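PDB 5JBD: inactive glucansucrase from Lactobacillus reuteri, which belongs to glycosyl hydrolase family 70, is built round a TIM barrel and binds a calcium ion. Local coordinates for residues A313-S318 with F641-L647; L857-A863 with T875-T879; D184-T188 with K396-R401. All blocks are in the same frame, centred on the assembly; numbering follows the deposited sequence.

Contact 1 (A313-S318 with F641-L647)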
ATOM      1  N   ALA A 313      21.773 -15.733  -3.929  1.00 22.70           N
ATOM      2  CA  ALA A 313      20.509 -15.151  -4.403  1.00 22.35           C
ATOM      3  C   ALA A 313      19.336 -15.542  -3.482  1.00 20.87           C
ATOM      4  O   ALA A 313      18.590 -14.682  -3.016  1.00 21.56           O
ATOM      5  CB  ALA A 313      20.220 -15.575  -5.836  1.00 21.86           C
ATOM      6  N   ASN A 314      19.231 -16.823  -3.185  1.00 21.59           N
ATOM      7  CA  ASN A 314      18.127 -17.358  -2.361  1.00 23.07           C
ATOM      8  C   ASN A 314      18.192 -16.916  -0.871  1.00 22.85           C
ATOM      9  O   ASN A 314      17.155 -16.684  -0.253  1.00 21.92           O
ATOM     10  CB  ASN A 314      18.042 -18.883  -2.489  1.00 23.69           C
ATOM     11  CG  ASN A 314      17.664 -19.352  -3.905  1.00 23.52           C
ATOM     12  OD1 ASN A 314      17.500 -18.547  -4.822  1.00 22.74           O
ATOM     13  ND2 ASN A 314      17.546 -20.670  -4.087  1.00 24.81           N
ATOM     14  N   ASP A 315      19.401 -16.770  -0.327  1.00 25.10           N
ATOM     15  CA  ASP A 315      19.587 -16.182   1.016  1.00 26.11           C
ATOM     16  C   ASP A 315      19.104 -14.726   1.090  1.00 26.48           C
ATOM     17  O   ASP A 315      18.816 -14.227   2.189  1.00 27.60           O
ATOM     18  CB  ASP A 315      21.051 -16.250   1.456  1.00 27.23           C
ATOM     19  CG  ASP A 315      21.485 -17.643   1.923  1.00 29.01           C
ATOM     20  OD1 ASP A 315      20.641 -18.522   2.158  1.00 29.37           O
ATOM     21  OD2 ASP A 315      22.706 -17.866   2.044  1.00 30.80           O
ATOM     22  N   HIS A 316      19.021 -14.048  -0.060  1.00 25.50           N
ATOM     23  CA  HIS A 316      18.537 -12.663  -0.123  1.00 24.24           C
ATOM     24  C   HIS A 316      17.265 -12.564  -0.965  1.00 25.25           C
ATOM     25  O   HIS A 316      17.095 -11.655  -1.779  1.00 25.12           O
ATOM     26  CB  HIS A 316      19.678 -11.759  -0.623  1.00 24.19           C
ATOM     27  CG  HIS A 316      20.849 -11.738   0.308  1.00 25.12           C
ATOM     28  ND1 HIS A 316      20.864 -10.973   1.460  1.00 24.51           N
ATOM     29  CD2 HIS A 316      22.020 -12.424   0.297  1.00 25.92           C
ATOM     30  CE1 HIS A 316      21.998 -11.180   2.107  1.00 25.58           C
ATOM     31  NE2 HIS A 316      22.717 -12.051   1.425  1.00 26.58           N
ATOM     32  N   LEU A 317      16.347 -13.508  -0.723  1.00 24.01           N
ATOM     33  CA  LEU A 317      15.108 -13.604  -1.486  1.00 24.09           C
ATOM     34  C   LEU A 317      14.413 -12.271  -1.533  1.00 23.82           C
ATOM     35  O   LEU A 317      14.186 -11.664  -0.489  1.00 23.58           O
ATOM     36  CB  LEU A 317      14.168 -14.641  -0.851  1.00 25.24           C
ATOM     37  CG  LEU A 317      12.987 -15.100  -1.711  1.00 26.05           C
ATOM     38  CD1 LEU A 317      13.460 -15.847  -2.959  1.00 26.12           C
ATOM     39  CD2 LEU A 317      12.032 -15.960  -0.881  1.00 26.46           C
ATOM     40  N   SER A 318      14.097 -11.808  -2.740  1.00 22.59           N
ATOM     41  CA  SER A 318      13.315 -10.600  -2.936  1.00 21.84           C
ATOM     42  C   SER A 318      12.197 -10.858  -3.947  1.00 21.00           C
ATOM     43  O   SER A 318      12.364 -11.646  -4.885  1.00 20.05           O
ATOM     44  CB  SER A 318      14.224  -9.432  -3.368  1.00 21.95           C
ATOM     45  OG  SER A 318      15.185  -9.132  -2.345  1.00 23.23           O
ATOM     46  N   PHE A 641      17.429 -15.256  -9.792  1.00 21.22           N
ATOM     47  CA  PHE A 641      16.496 -16.319  -9.382  1.00 20.67           C
ATOM     48  C   PHE A 641      16.246 -17.328 -10.508  1.00 20.65           C
ATOM     49  O   PHE A 641      16.187 -16.967 -11.673  1.00 21.14           O
ATOM     50  CB  PHE A 641      15.209 -15.750  -8.786  1.00 20.89           C
ATOM     51  CG  PHE A 641      15.457 -15.026  -7.503  1.00 21.15           C
ATOM     52  CD1 PHE A 641      15.901 -15.730  -6.386  1.00 21.41           C
ATOM     53  CD2 PHE A 641      15.386 -13.641  -7.434  1.00 22.16           C
ATOM     54  CE1 PHE A 641      16.199 -15.075  -5.214  1.00 21.84           C
ATOM     55  CE2 PHE A 641      15.694 -12.988  -6.264  1.00 21.55           C
ATOM     56  CZ  PHE A 641      16.105 -13.701  -5.154  1.00 22.24           C
ATOM     57  N   GLU A 642      16.169 -18.595 -10.116  1.00 20.11           N
ATOM     58  CA  GLU A 642      15.895 -19.710 -10.998  1.00 20.03           C
ATOM     59  C   GLU A 642      14.826 -20.561 -10.315  1.00 19.82           C
ATOM     60  O   GLU A 642      14.953 -20.868  -9.125  1.00 20.04           O
ATOM     61  CB  GLU A 642      17.124 -20.564 -11.153  1.00 20.90           C
ATOM     62  CG  GLU A 642      18.325 -19.881 -11.791  1.00 22.77           C
ATOM     63  CD  GLU A 642      19.498 -20.827 -11.912  1.00 23.24           C
ATOM     64  OE1 GLU A 642      19.841 -21.465 -10.895  1.00 25.70           O
ATOM     65  OE2 GLU A 642      20.068 -20.944 -13.009  1.00 24.18           O
ATOM     66  N   SER A 643      13.803 -20.935 -11.073  1.00 20.32           N
ATOM     67  CA  SER A 643      12.688 -21.768 -10.571  1.00 20.81           C
ATOM     68  C   SER A 643      13.101 -23.226 -10.632  1.00 20.76           C
ATOM     69  O   SER A 643      12.994 -23.877 -11.667  1.00 23.55           O
ATOM     70  CB  SER A 643      11.409 -21.505 -11.380  1.00 20.77           C
ATOM     71  OG  SER A 643      10.255 -22.077 -10.765  1.00 20.59           O
ATOM     72  N   ASN A 644      13.599 -23.740  -9.514  1.00 21.94           N
ATOM     73  CA  ASN A 644      14.078 -25.123  -9.432  1.00 21.67           C
ATOM     74  C   ASN A 644      13.751 -25.666  -8.047  1.00 22.01           C
ATOM     75  O   ASN A 644      13.139 -24.960  -7.242  1.00 20.87           O
ATOM     76  CB  ASN A 644      15.592 -25.186  -9.742  1.00 21.82           C
ATOM     77  CG  ASN A 644      16.419 -24.259  -8.867  1.00 21.63           C
ATOM     78  OD1 ASN A 644      16.165 -24.116  -7.671  1.00 22.20           O
ATOM     79  ND2 ASN A 644      17.427 -23.626  -9.465  1.00 21.64           N
ATOM     80  N   ALA A 645      14.168 -26.894  -7.765  1.00 20.79           N
ATOM     81  CA  ALA A 645      13.888 -27.529  -6.476  1.00 21.21           C
ATOM     82  C   ALA A 645      14.396 -26.736  -5.255  1.00 22.18           C
ATOM     83  O   ALA A 645      13.757 -26.750  -4.176  1.00 21.49           O
ATOM     84  CB  ALA A 645      14.444 -28.953  -6.466  1.00 21.77           C
ATOM     85  N   ALA A 646      15.516 -26.025  -5.404  1.00 22.39           N
ATOM     86  CA  ALA A 646      16.034 -25.234  -4.283  1.00 22.33           C
ATOM     87  C   ALA A 646      15.155 -24.020  -4.001  1.00 22.35           C
ATOM     88  O   ALA A 646      14.795 -23.773  -2.846  1.00 22.23           O
ATOM     89  CB  ALA A 646      17.478 -24.825  -4.510  1.00 22.97           C
ATOM     90  N   LEU A 647      14.785 -23.273  -5.034  1.00 22.20           N
ATOM     91  CA  LEU A 647      13.918 -22.109  -4.823  1.00 21.77           C
ATOM     92  C   LEU A 647      12.538 -22.553  -4.322  1.00 20.84           C
ATOM     93  O   LEU A 647      11.956 -21.900  -3.438  1.00 18.86           O
ATOM     94  CB  LEU A 647      13.767 -21.282  -6.096  1.00 21.52           C
ATOM     95  CG  LEU A 647      13.078 -19.925  -5.893  1.00 22.92           C
ATOM     96  CD1 LEU A 647      13.957 -18.996  -5.063  1.00 24.11           C
ATOM     97  CD2 LEU A 647      12.764 -19.273  -7.223  1.00 21.97           C
TER
HETATM   98  O   HOH W   1      17.549 -21.588  -7.012  1.00 21.22           O
HETATM   99  O   HOH W   2      17.859 -18.833  -7.560  1.00 21.83           O

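Contact 2 (L857-A863 with T875-T879). With SO4 (sulfate ion), chain F.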
ATOM      1  N   LEU A 857      -5.886  38.813  -7.185  1.00 55.88           N
ATOM      2  CA  LEU A 857      -6.475  40.151  -7.136  1.00 56.88           C
ATOM      3  C   LEU A 857      -7.645  40.203  -8.126  1.00 57.65           C
ATOM      4  O   LEU A 857      -7.835  39.276  -8.915  1.00 57.47           O
ATOM      5  CB  LEU A 857      -5.429  41.240  -7.456  1.00 57.37           C
ATOM      6  CG  LEU A 857      -4.326  41.647  -6.465  1.00 58.29           C
ATOM      7  CD1 LEU A 857      -4.827  42.759  -5.575  1.00 59.08           C
ATOM      8  CD2 LEU A 857      -3.738  40.517  -5.620  1.00 57.01           C
ATOM      9  N   ALA A 858      -8.436  41.274  -8.077  1.00 61.07           N
ATOM     10  CA  ALA A 858      -9.615  41.415  -8.949  1.00 62.25           C
ATOM     11  C   ALA A 858      -9.268  41.311 -10.445  1.00 64.24           C
ATOM     12  O   ALA A 858     -10.051  40.751 -11.219  1.00 64.26           O
ATOM     13  CB  ALA A 858     -10.354  42.716  -8.655  1.00 64.86           C
ATOM     14  N   ASN A 859      -8.087  41.807 -10.831  1.00 62.80           N
ATOM     15  CA  ASN A 859      -7.586  41.694 -12.219  1.00 62.49           C
ATOM     16  C   ASN A 859      -6.995  40.326 -12.623  1.00 58.44           C
ATOM     17  O   ASN A 859      -6.483  40.187 -13.729  1.00 62.18           O
ATOM     18  CB  ASN A 859      -6.549  42.799 -12.495  1.00 64.35           C
ATOM     19  CG  ASN A 859      -5.219  42.572 -11.779  1.00 64.00           C
ATOM     20  OD1 ASN A 859      -4.993  41.544 -11.137  1.00 60.35           O
ATOM     21  ND2 ASN A 859      -4.334  43.544 -11.889  1.00 65.83           N
ATOM     22  N   GLY A 860      -7.047  39.332 -11.740  1.00 54.86           N
ATOM     23  CA  GLY A 860      -6.570  37.984 -12.055  1.00 53.05           C
ATOM     24  C   GLY A 860      -5.138  37.678 -11.646  1.00 50.94           C
ATOM     25  O   GLY A 860      -4.751  36.513 -11.613  1.00 51.06           O
ATOM     26  N   ASP A 861      -4.346  38.699 -11.320  1.00 49.50           N
ATOM     27  CA  ASP A 861      -2.957  38.485 -10.898  1.00 48.44           C
ATOM     28  C   ASP A 861      -2.903  37.773  -9.552  1.00 47.63           C
ATOM     29  O   ASP A 861      -3.693  38.086  -8.657  1.00 47.16           O
ATOM     30  CB  ASP A 861      -2.217  39.817 -10.742  1.00 49.88           C
ATOM     31  CG  ASP A 861      -1.986  40.542 -12.058  1.00 50.43           C
ATOM     32  OD1 ASP A 861      -2.247  39.974 -13.136  1.00 52.80           O
ATOM     33  OD2 ASP A 861      -1.522  41.699 -11.994  1.00 51.38           O
ATOM     34  N   TYR A 862      -1.971  36.832  -9.406  1.00 44.04           N
ATOM     35  CA  TYR A 862      -1.694  36.239  -8.100  1.00 41.64           C
ATOM     36  C   TYR A 862      -1.144  37.295  -7.143  1.00 40.87           C
ATOM     37  O   TYR A 862      -0.267  38.082  -7.517  1.00 40.58           O
ATOM     38  CB  TYR A 862      -0.690  35.091  -8.210  1.00 40.78           C
ATOM     39  CG  TYR A 862      -1.303  33.788  -8.679  1.00 40.10           C
ATOM     40  CD1 TYR A 862      -2.076  33.008  -7.815  1.00 39.40           C
ATOM     41  CD2 TYR A 862      -1.119  33.332  -9.984  1.00 39.05           C
ATOM     42  CE1 TYR A 862      -2.646  31.807  -8.244  1.00 38.41           C
ATOM     43  CE2 TYR A 862      -1.694  32.136 -10.420  1.00 39.37           C
ATOM     44  CZ  TYR A 862      -2.452  31.379  -9.552  1.00 38.20           C
ATOM     45  OH  TYR A 862      -3.010  30.193  -9.978  1.00 38.34           O
ATOM     46  N   ALA A 863      -1.676  37.323  -5.923  1.00 38.81           N
ATOM     47  CA  ALA A 863      -1.091  38.120  -4.858  1.00 39.35           C
ATOM     48  C   ALA A 863       0.282  37.533  -4.547  1.00 39.07           C
ATOM     49  O   ALA A 863       0.502  36.324  -4.706  1.00 39.35           O
ATOM     50  CB  ALA A 863      -1.972  38.106  -3.615  1.00 39.99           C
ATOM     51  N   THR A 875       6.140  42.757  -4.602  1.00 44.63           N
ATOM     52  CA  THR A 875       5.017  42.631  -3.680  1.00 42.74           C
ATOM     53  C   THR A 875       3.738  43.203  -4.298  1.00 43.26           C
ATOM     54  O   THR A 875       3.752  44.289  -4.874  1.00 44.86           O
ATOM     55  CB  THR A 875       5.349  43.295  -2.340  1.00 43.07           C
ATOM     56  OG1 THR A 875       6.378  42.532  -1.696  1.00 39.74           O
ATOM     57  CG2 THR A 875       4.111  43.394  -1.419  1.00 43.13           C
ATOM     58  N   LEU A 876       2.653  42.437  -4.218  1.00 42.22           N
ATOM     59  CA  LEU A 876       1.355  42.842  -4.760  1.00 42.57           C
ATOM     60  C   LEU A 876       0.267  42.261  -3.859  1.00 41.08           C
ATOM     61  O   LEU A 876       0.076  41.043  -3.849  1.00 39.08           O
ATOM     62  CB  LEU A 876       1.202  42.320  -6.200  1.00 43.41           C
ATOM     63  CG  LEU A 876      -0.112  42.626  -6.934  1.00 44.19           C
ATOM     64  CD1 LEU A 876      -0.276  44.126  -7.148  1.00 44.84           C
ATOM     65  CD2 LEU A 876      -0.198  41.865  -8.257  1.00 44.65           C
ATOM     66  N   LEU A 877      -0.426  43.120  -3.107  1.00 40.20           N
ATOM     67  CA  LEU A 877      -1.424  42.673  -2.122  1.00 39.64           C
ATOM     68  C   LEU A 877      -2.810  43.262  -2.391  1.00 39.85           C
ATOM     69  O   LEU A 877      -2.931  44.337  -2.991  1.00 40.57           O
ATOM     70  CB  LEU A 877      -0.984  43.047  -0.710  1.00 40.77           C
ATOM     71  CG  LEU A 877       0.357  42.464  -0.242  1.00 41.10           C
ATOM     72  CD1 LEU A 877       0.708  43.017   1.122  1.00 41.63           C
ATOM     73  CD2 LEU A 877       0.344  40.942  -0.215  1.00 41.06           C
ATOM     74  N   PRO A 878      -3.872  42.569  -1.933  1.00 38.88           N
ATOM     75  CA  PRO A 878      -5.222  43.130  -2.062  1.00 38.68           C
ATOM     76  C   PRO A 878      -5.344  44.513  -1.432  1.00 38.54           C
ATOM     77  O   PRO A 878      -4.728  44.789  -0.394  1.00 37.75           O
ATOM     78  CB  PRO A 878      -6.102  42.124  -1.318  1.00 38.59           C
ATOM     79  CG  PRO A 878      -5.345  40.844  -1.397  1.00 38.72           C
ATOM     80  CD  PRO A 878      -3.896  41.233  -1.311  1.00 38.50           C
ATOM     81  N   THR A 879      -6.126  45.371  -2.072  1.00 38.59           N
ATOM     82  CA  THR A 879      -6.304  46.747  -1.624  1.00 40.34           C
ATOM     83  C   THR A 879      -6.851  46.883  -0.185  1.00 39.46           C
ATOM     84  O   THR A 879      -6.511  47.829   0.523  1.00 40.53           O
ATOM     85  CB  THR A 879      -7.208  47.504  -2.618  1.00 41.63           C
ATOM     86  OG1 THR A 879      -7.265  48.890  -2.259  1.00 44.25           O
ATOM     87  CG2 THR A 879      -8.640  46.927  -2.685  1.00 41.98           C
TER
HETATM   88  S   SO4 F1704      -8.237  43.978  -5.130  1.00 65.09           S
HETATM   89  O1  SO4 F1704      -9.585  44.583  -5.024  1.00 69.76           O
HETATM   90  O2  SO4 F1704      -7.187  45.017  -5.024  1.00 65.86           O
HETATM   91  O3  SO4 F1704      -8.107  43.314  -6.443  1.00 73.23           O
HETATM   92  O4  SO4 F1704      -8.050  42.994  -4.044  1.00 70.63           O

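Contact 3 (D184-T188 with K396-R401)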
ATOM      1  N   ASP A 184     -15.393   2.189  -5.048  1.00 38.91           N
ATOM      2  CA  ASP A 184     -14.464   1.110  -5.369  1.00 40.13           C
ATOM      3  C   ASP A 184     -14.014   0.436  -4.077  1.00 37.19           C
ATOM      4  O   ASP A 184     -13.550   1.096  -3.155  1.00 34.07           O
ATOM      5  CB  ASP A 184     -13.249   1.650  -6.148  1.00 43.99           C
ATOM      6  CG  ASP A 184     -12.430   0.537  -6.797  1.00 41.51           C
ATOM      7  OD1 ASP A 184     -11.832  -0.277  -6.069  1.00 43.55           O
ATOM      8  OD2 ASP A 184     -12.374   0.493  -8.032  1.00 45.69           O
ATOM      9  N   LYS A 185     -14.117  -0.888  -4.041  1.00 35.73           N
ATOM     10  CA  LYS A 185     -13.700  -1.686  -2.884  1.00 34.66           C
ATOM     11  C   LYS A 185     -12.212  -1.586  -2.478  1.00 31.95           C
ATOM     12  O   LYS A 185     -11.840  -2.033  -1.389  1.00 28.42           O
ATOM     13  CB  LYS A 185     -14.052  -3.159  -3.131  1.00 36.68           C
ATOM     14  CG  LYS A 185     -13.243  -3.834  -4.242  1.00 36.98           C
ATOM     15  CD  LYS A 185     -13.697  -5.288  -4.397  1.00 40.68           C
ATOM     16  CE  LYS A 185     -12.908  -6.110  -5.413  1.00 41.64           C
ATOM     17  NZ  LYS A 185     -13.706  -7.186  -6.080  1.00 45.03           N
ATOM     18  N   SER A 186     -11.357  -1.077  -3.366  1.00 31.80           N
ATOM     19  CA  SER A 186      -9.945  -0.847  -3.040  1.00 32.17           C
ATOM     20  C   SER A 186      -9.765   0.164  -1.903  1.00 32.87           C
ATOM     21  O   SER A 186      -8.751   0.134  -1.193  1.00 31.64           O
ATOM     22  CB  SER A 186      -9.177  -0.354  -4.269  1.00 34.37           C
ATOM     23  OG  SER A 186      -9.550   0.978  -4.616  1.00 33.42           O
ATOM     24  N   GLY A 187     -10.750   1.047  -1.735  1.00 32.70           N
ATOM     25  CA  GLY A 187     -10.708   2.067  -0.692  1.00 33.64           C
ATOM     26  C   GLY A 187     -10.065   3.365  -1.133  1.00 35.21           C
ATOM     27  O   GLY A 187     -10.038   4.314  -0.353  1.00 35.66           O
ATOM     28  N   THR A 188      -9.555   3.423  -2.372  1.00 34.86           N
ATOM     29  CA  THR A 188      -8.978   4.656  -2.939  1.00 36.09           C
ATOM     30  C   THR A 188      -9.582   4.914  -4.314  1.00 34.84           C
ATOM     31  O   THR A 188     -10.159   4.005  -4.920  1.00 34.92           O
ATOM     32  CB  THR A 188      -7.438   4.570  -3.027  1.00 38.59           C
ATOM     33  OG1 THR A 188      -7.051   3.562  -3.968  1.00 38.53           O
ATOM     34  CG2 THR A 188      -6.844   4.221  -1.667  1.00 40.88           C
ATOM     35  N   LYS A 396      -8.835  -6.798   2.623  1.00 25.28           N
ATOM     36  CA  LYS A 396      -9.351  -5.414   2.581  1.00 26.45           C
ATOM     37  C   LYS A 396     -10.449  -5.220   1.538  1.00 26.95           C
ATOM     38  O   LYS A 396     -11.473  -4.595   1.829  1.00 24.04           O
ATOM     39  CB  LYS A 396      -8.214  -4.410   2.347  1.00 27.72           C
ATOM     40  CG  LYS A 396      -8.651  -2.967   2.056  1.00 28.87           C
ATOM     41  CD  LYS A 396      -7.610  -2.187   1.274  1.00 31.19           C
ATOM     42  CE  LYS A 396      -7.514  -2.686  -0.164  1.00 31.95           C
ATOM     43  NZ  LYS A 396      -6.662  -1.796  -0.971  1.00 34.90           N
ATOM     44  N   ASN A 397     -10.237  -5.746   0.323  1.00 26.54           N
ATOM     45  CA  ASN A 397     -11.267  -5.695  -0.744  1.00 27.80           C
ATOM     46  C   ASN A 397     -12.599  -6.282  -0.286  1.00 27.30           C
ATOM     47  O   ASN A 397     -13.655  -5.684  -0.501  1.00 27.62           O
ATOM     48  CB  ASN A 397     -10.810  -6.452  -2.007  1.00 28.44           C
ATOM     49  CG  ASN A 397      -9.710  -5.726  -2.771  1.00 29.41           C
ATOM     50  OD1 ASN A 397      -9.406  -4.549  -2.520  1.00 28.86           O
ATOM     51  ND2 ASN A 397      -9.100  -6.436  -3.718  1.00 29.81           N
ATOM     52  N   LEU A 398     -12.533  -7.439   0.364  1.00 28.12           N
ATOM     53  CA  LEU A 398     -13.716  -8.148   0.850  1.00 29.60           C
ATOM     54  C   LEU A 398     -14.454  -7.348   1.932  1.00 31.04           C
ATOM     55  O   LEU A 398     -15.685  -7.227   1.901  1.00 31.01           O
ATOM     56  CB  LEU A 398     -13.298  -9.518   1.394  1.00 30.26           C
ATOM     57  CG  LEU A 398     -14.336 -10.627   1.596  1.00 31.90           C
ATOM     58  CD1 LEU A 398     -13.653 -11.987   1.499  1.00 30.59           C
ATOM     59  CD2 LEU A 398     -15.067 -10.496   2.927  1.00 34.41           C
ATOM     60  N   ILE A 399     -13.691  -6.797   2.871  1.00 29.94           N
ATOM     61  CA  ILE A 399     -14.268  -6.007   3.965  1.00 29.79           C
ATOM     62  C   ILE A 399     -14.881  -4.704   3.436  1.00 30.45           C
ATOM     63  O   ILE A 399     -15.966  -4.333   3.858  1.00 32.84           O
ATOM     64  CB  ILE A 399     -13.223  -5.752   5.081  1.00 29.28           C
ATOM     65  CG1 ILE A 399     -12.843  -7.063   5.785  1.00 28.91           C
ATOM     66  CG2 ILE A 399     -13.704  -4.713   6.099  1.00 29.24           C
ATOM     67  CD1 ILE A 399     -13.899  -7.671   6.679  1.00 30.14           C
ATOM     68  N   ASN A 400     -14.201  -4.017   2.519  1.00 30.64           N
ATOM     69  CA  ASN A 400     -14.770  -2.816   1.909  1.00 32.66           C
ATOM     70  C   ASN A 400     -16.021  -3.092   1.069  1.00 36.46           C
ATOM     71  O   ASN A 400     -16.944  -2.264   1.060  1.00 35.78           O
ATOM     72  CB  ASN A 400     -13.729  -2.075   1.076  1.00 33.38           C
ATOM     73  CG  ASN A 400     -12.702  -1.324   1.930  1.00 32.91           C
ATOM     74  OD1 ASN A 400     -12.929  -1.044   3.111  1.00 33.36           O
ATOM     75  ND2 ASN A 400     -11.573  -0.981   1.319  1.00 31.63           N
ATOM     76  N   ARG A 401     -16.048  -4.231   0.361  1.00 35.96           N
ATOM     77  CA  ARG A 401     -17.264  -4.679  -0.349  1.00 39.27           C
ATOM     78  C   ARG A 401     -18.429  -4.741   0.644  1.00 36.17           C
ATOM     79  O   ARG A 401     -19.497  -4.192   0.396  1.00 36.82           O
ATOM     80  CB  ARG A 401     -17.092  -6.062  -1.076  1.00 41.43           C
ATOM     81  CG  ARG A 401     -16.999  -5.941  -2.598  1.00 52.09           C
ATOM     82  CD  ARG A 401     -17.567  -7.151  -3.384  1.00 55.51           C
ATOM     83  NE  ARG A 401     -17.010  -7.248  -4.740  1.00 62.98           N
ATOM     84  CZ  ARG A 401     -17.225  -6.401  -5.762  1.00 64.79           C
ATOM     85  NH1 ARG A 401     -17.984  -5.314  -5.632  1.00 66.44           N
ATOM     86  NH2 ARG A 401     -16.647  -6.633  -6.942  1.00 60.66           N
TER

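Contact 1 (A313-S318 with F641-L647)
Phe641 packs against Ala313 at the end of helix 310-315 and Leu317 just beyond it in a buried contact of mixed character, apolar at the leucines and polar round the asparagine, where both segments lead into the TIM-barrel strands 319-320 and 652-654. The ring supplies the main evidence. Its CE1 comes obliquely within 3.3 Å of Ala313 O, and Leu317 CD1 reaches Phe641 CE1 at 3.6 Å, the two side chains crossing at about a right angle. The Asn314 amide lies at the ring edge with its plane 9° from that of the ring, its OD1 being 3.6 Å from Phe641 CD1. Leu647 closes the apolar group by setting its CD1 3.8 Å from Leu317 CD1. With CG beside its backbone N (chi1 -65°), Asn314 presents its amide to the second segment, and two waters complete the span. One lies 2.8 Å from Asn314 OD1, to which it probably donates, and accepts from Glu642 N. The other accepts from Asn314 ND2 at 3.1 Å and lies 3.0 Å from Asn644 OD1. Asn644 is the N-cap residue of helix 645-648, and its OD1 is the capping acceptor: Leu647 N donates to it at 3.1 Å and 167°, Ala646 N weakly. Different waters at oxygen and nitrogen of the Asn314 amide are consistent with its modelled flip, and carbon contacts and water bridges join helix end to cap.

Contact 2 (L857-A863 with T875-T879)
Leu857 lays its CD1 methyl against the backbone of Leu877 and Pro878, 3.6 Å from Pro878 CA, while its CD2 faces the proline ring. A chi1 of -74° and a chi2 of -89° together turn CD1 toward a sulfate ion as well. From the other segment Leu876 reaches back with its CD2, 3.8 Å from Asp861 CB, nearly perpendicular to the aspartate side chain. Ala863 adds a CA-H...O contact, its CA lying 3.3 Å from Leu876 O. Leu857 to Gly860 form a type I beta turn, closed by Gly860 N donating to Leu857 O, and an Asx turn overlaps its end: Asn859 OD1 accepts from Asp861 N at 2.9 Å. Both segments belong to the closing part of the chain, and Thr875 and Pro878 also touch Gln41 and Ile86 from its beginning, consistent with the outer domains of family 70 proteins being assembled from both chain ends. The sulfate, probably from the crystallisation liquor, links the segments through backbone N-H groups: Ala858 N donates to its O3 at 2.6 Å and 170°, Thr879 N to its O2 at 3.2 Å.

Contact 3 (D184-T188 with K396-R401)
The type I beta turn from Asp184 to Gly187, ahead of strand 193-197, sits against the flank of helix 392-406, which follows barrel strand 385-388, with the CA atoms of Lys185 and Asn400 5.0 Å apart. Two helix side chains grip successive carbonyls of the turn. Asn400 ND2 donates to Lys185 O at 2.9 Å; the acceptor lies in the plane of the asparagine amide, yet the nitrogen stands 44° above the plane of the lysine carbonyl, away from its lone pairs. Lys396 bends at chi3 (71°), which brings its NZ 2.9 Å from Ser186 O, in the carbonyl plane and on a lone pair. Gly187, with no side chain, passes its CA close by the Asn400 amide. Lys185 runs extended beyond CG across Asn397 and Arg401. Its CD packs 3.9 Å from Asn397 CB and lies 3.8 Å above the plane of the Arg401 guanidinium, offset toward its rim. Farther out, Lys185 NZ and Arg401 NH2 are 3.1 Å apart, two donors that do not bond. The turn is braced from within by an Asx turn: Asp184 OD1 takes Ser186 N at 2.9 Å on its anti lone pair, and Ser186 OG at 3.0 Å from above the carboxylate plane. Gly187 O is bonded outside the contact by Arg702, and Lys396 NZ has a long, weak ion pair with Asp393. The chemistry thus divides in two. Neutral carbonyls of the turn are held by side-chain donors of the helix, whereas two like charges meet at the rim, where Arg401 is exposed; an acetate ion, probably from the crystallisation liquor, lies nearby and may help offset them.

In the fold
Contacts 1 and 3 alternate along the chain, as far-apart sequence pieces are brought together round one barrel; their centres are about 33 Å apart and their nearest atoms about 21 Å. Contact 1 leads into strands 319-320 and 652-654, while the helix of contact 3 follows strand 385-388 of the same parallel sheet. The turn of contact 3 precedes strand 193-197, in the antiparallel sheet that also holds Asp243, a ligand of the calcium ion with Glu237, Asn287 and Asn751. Contact 2 lies apart, about 63 Å from contact 1 and about 45 Å from contact 3 between centres, and on the opposite side of the chain's centre from contact 1.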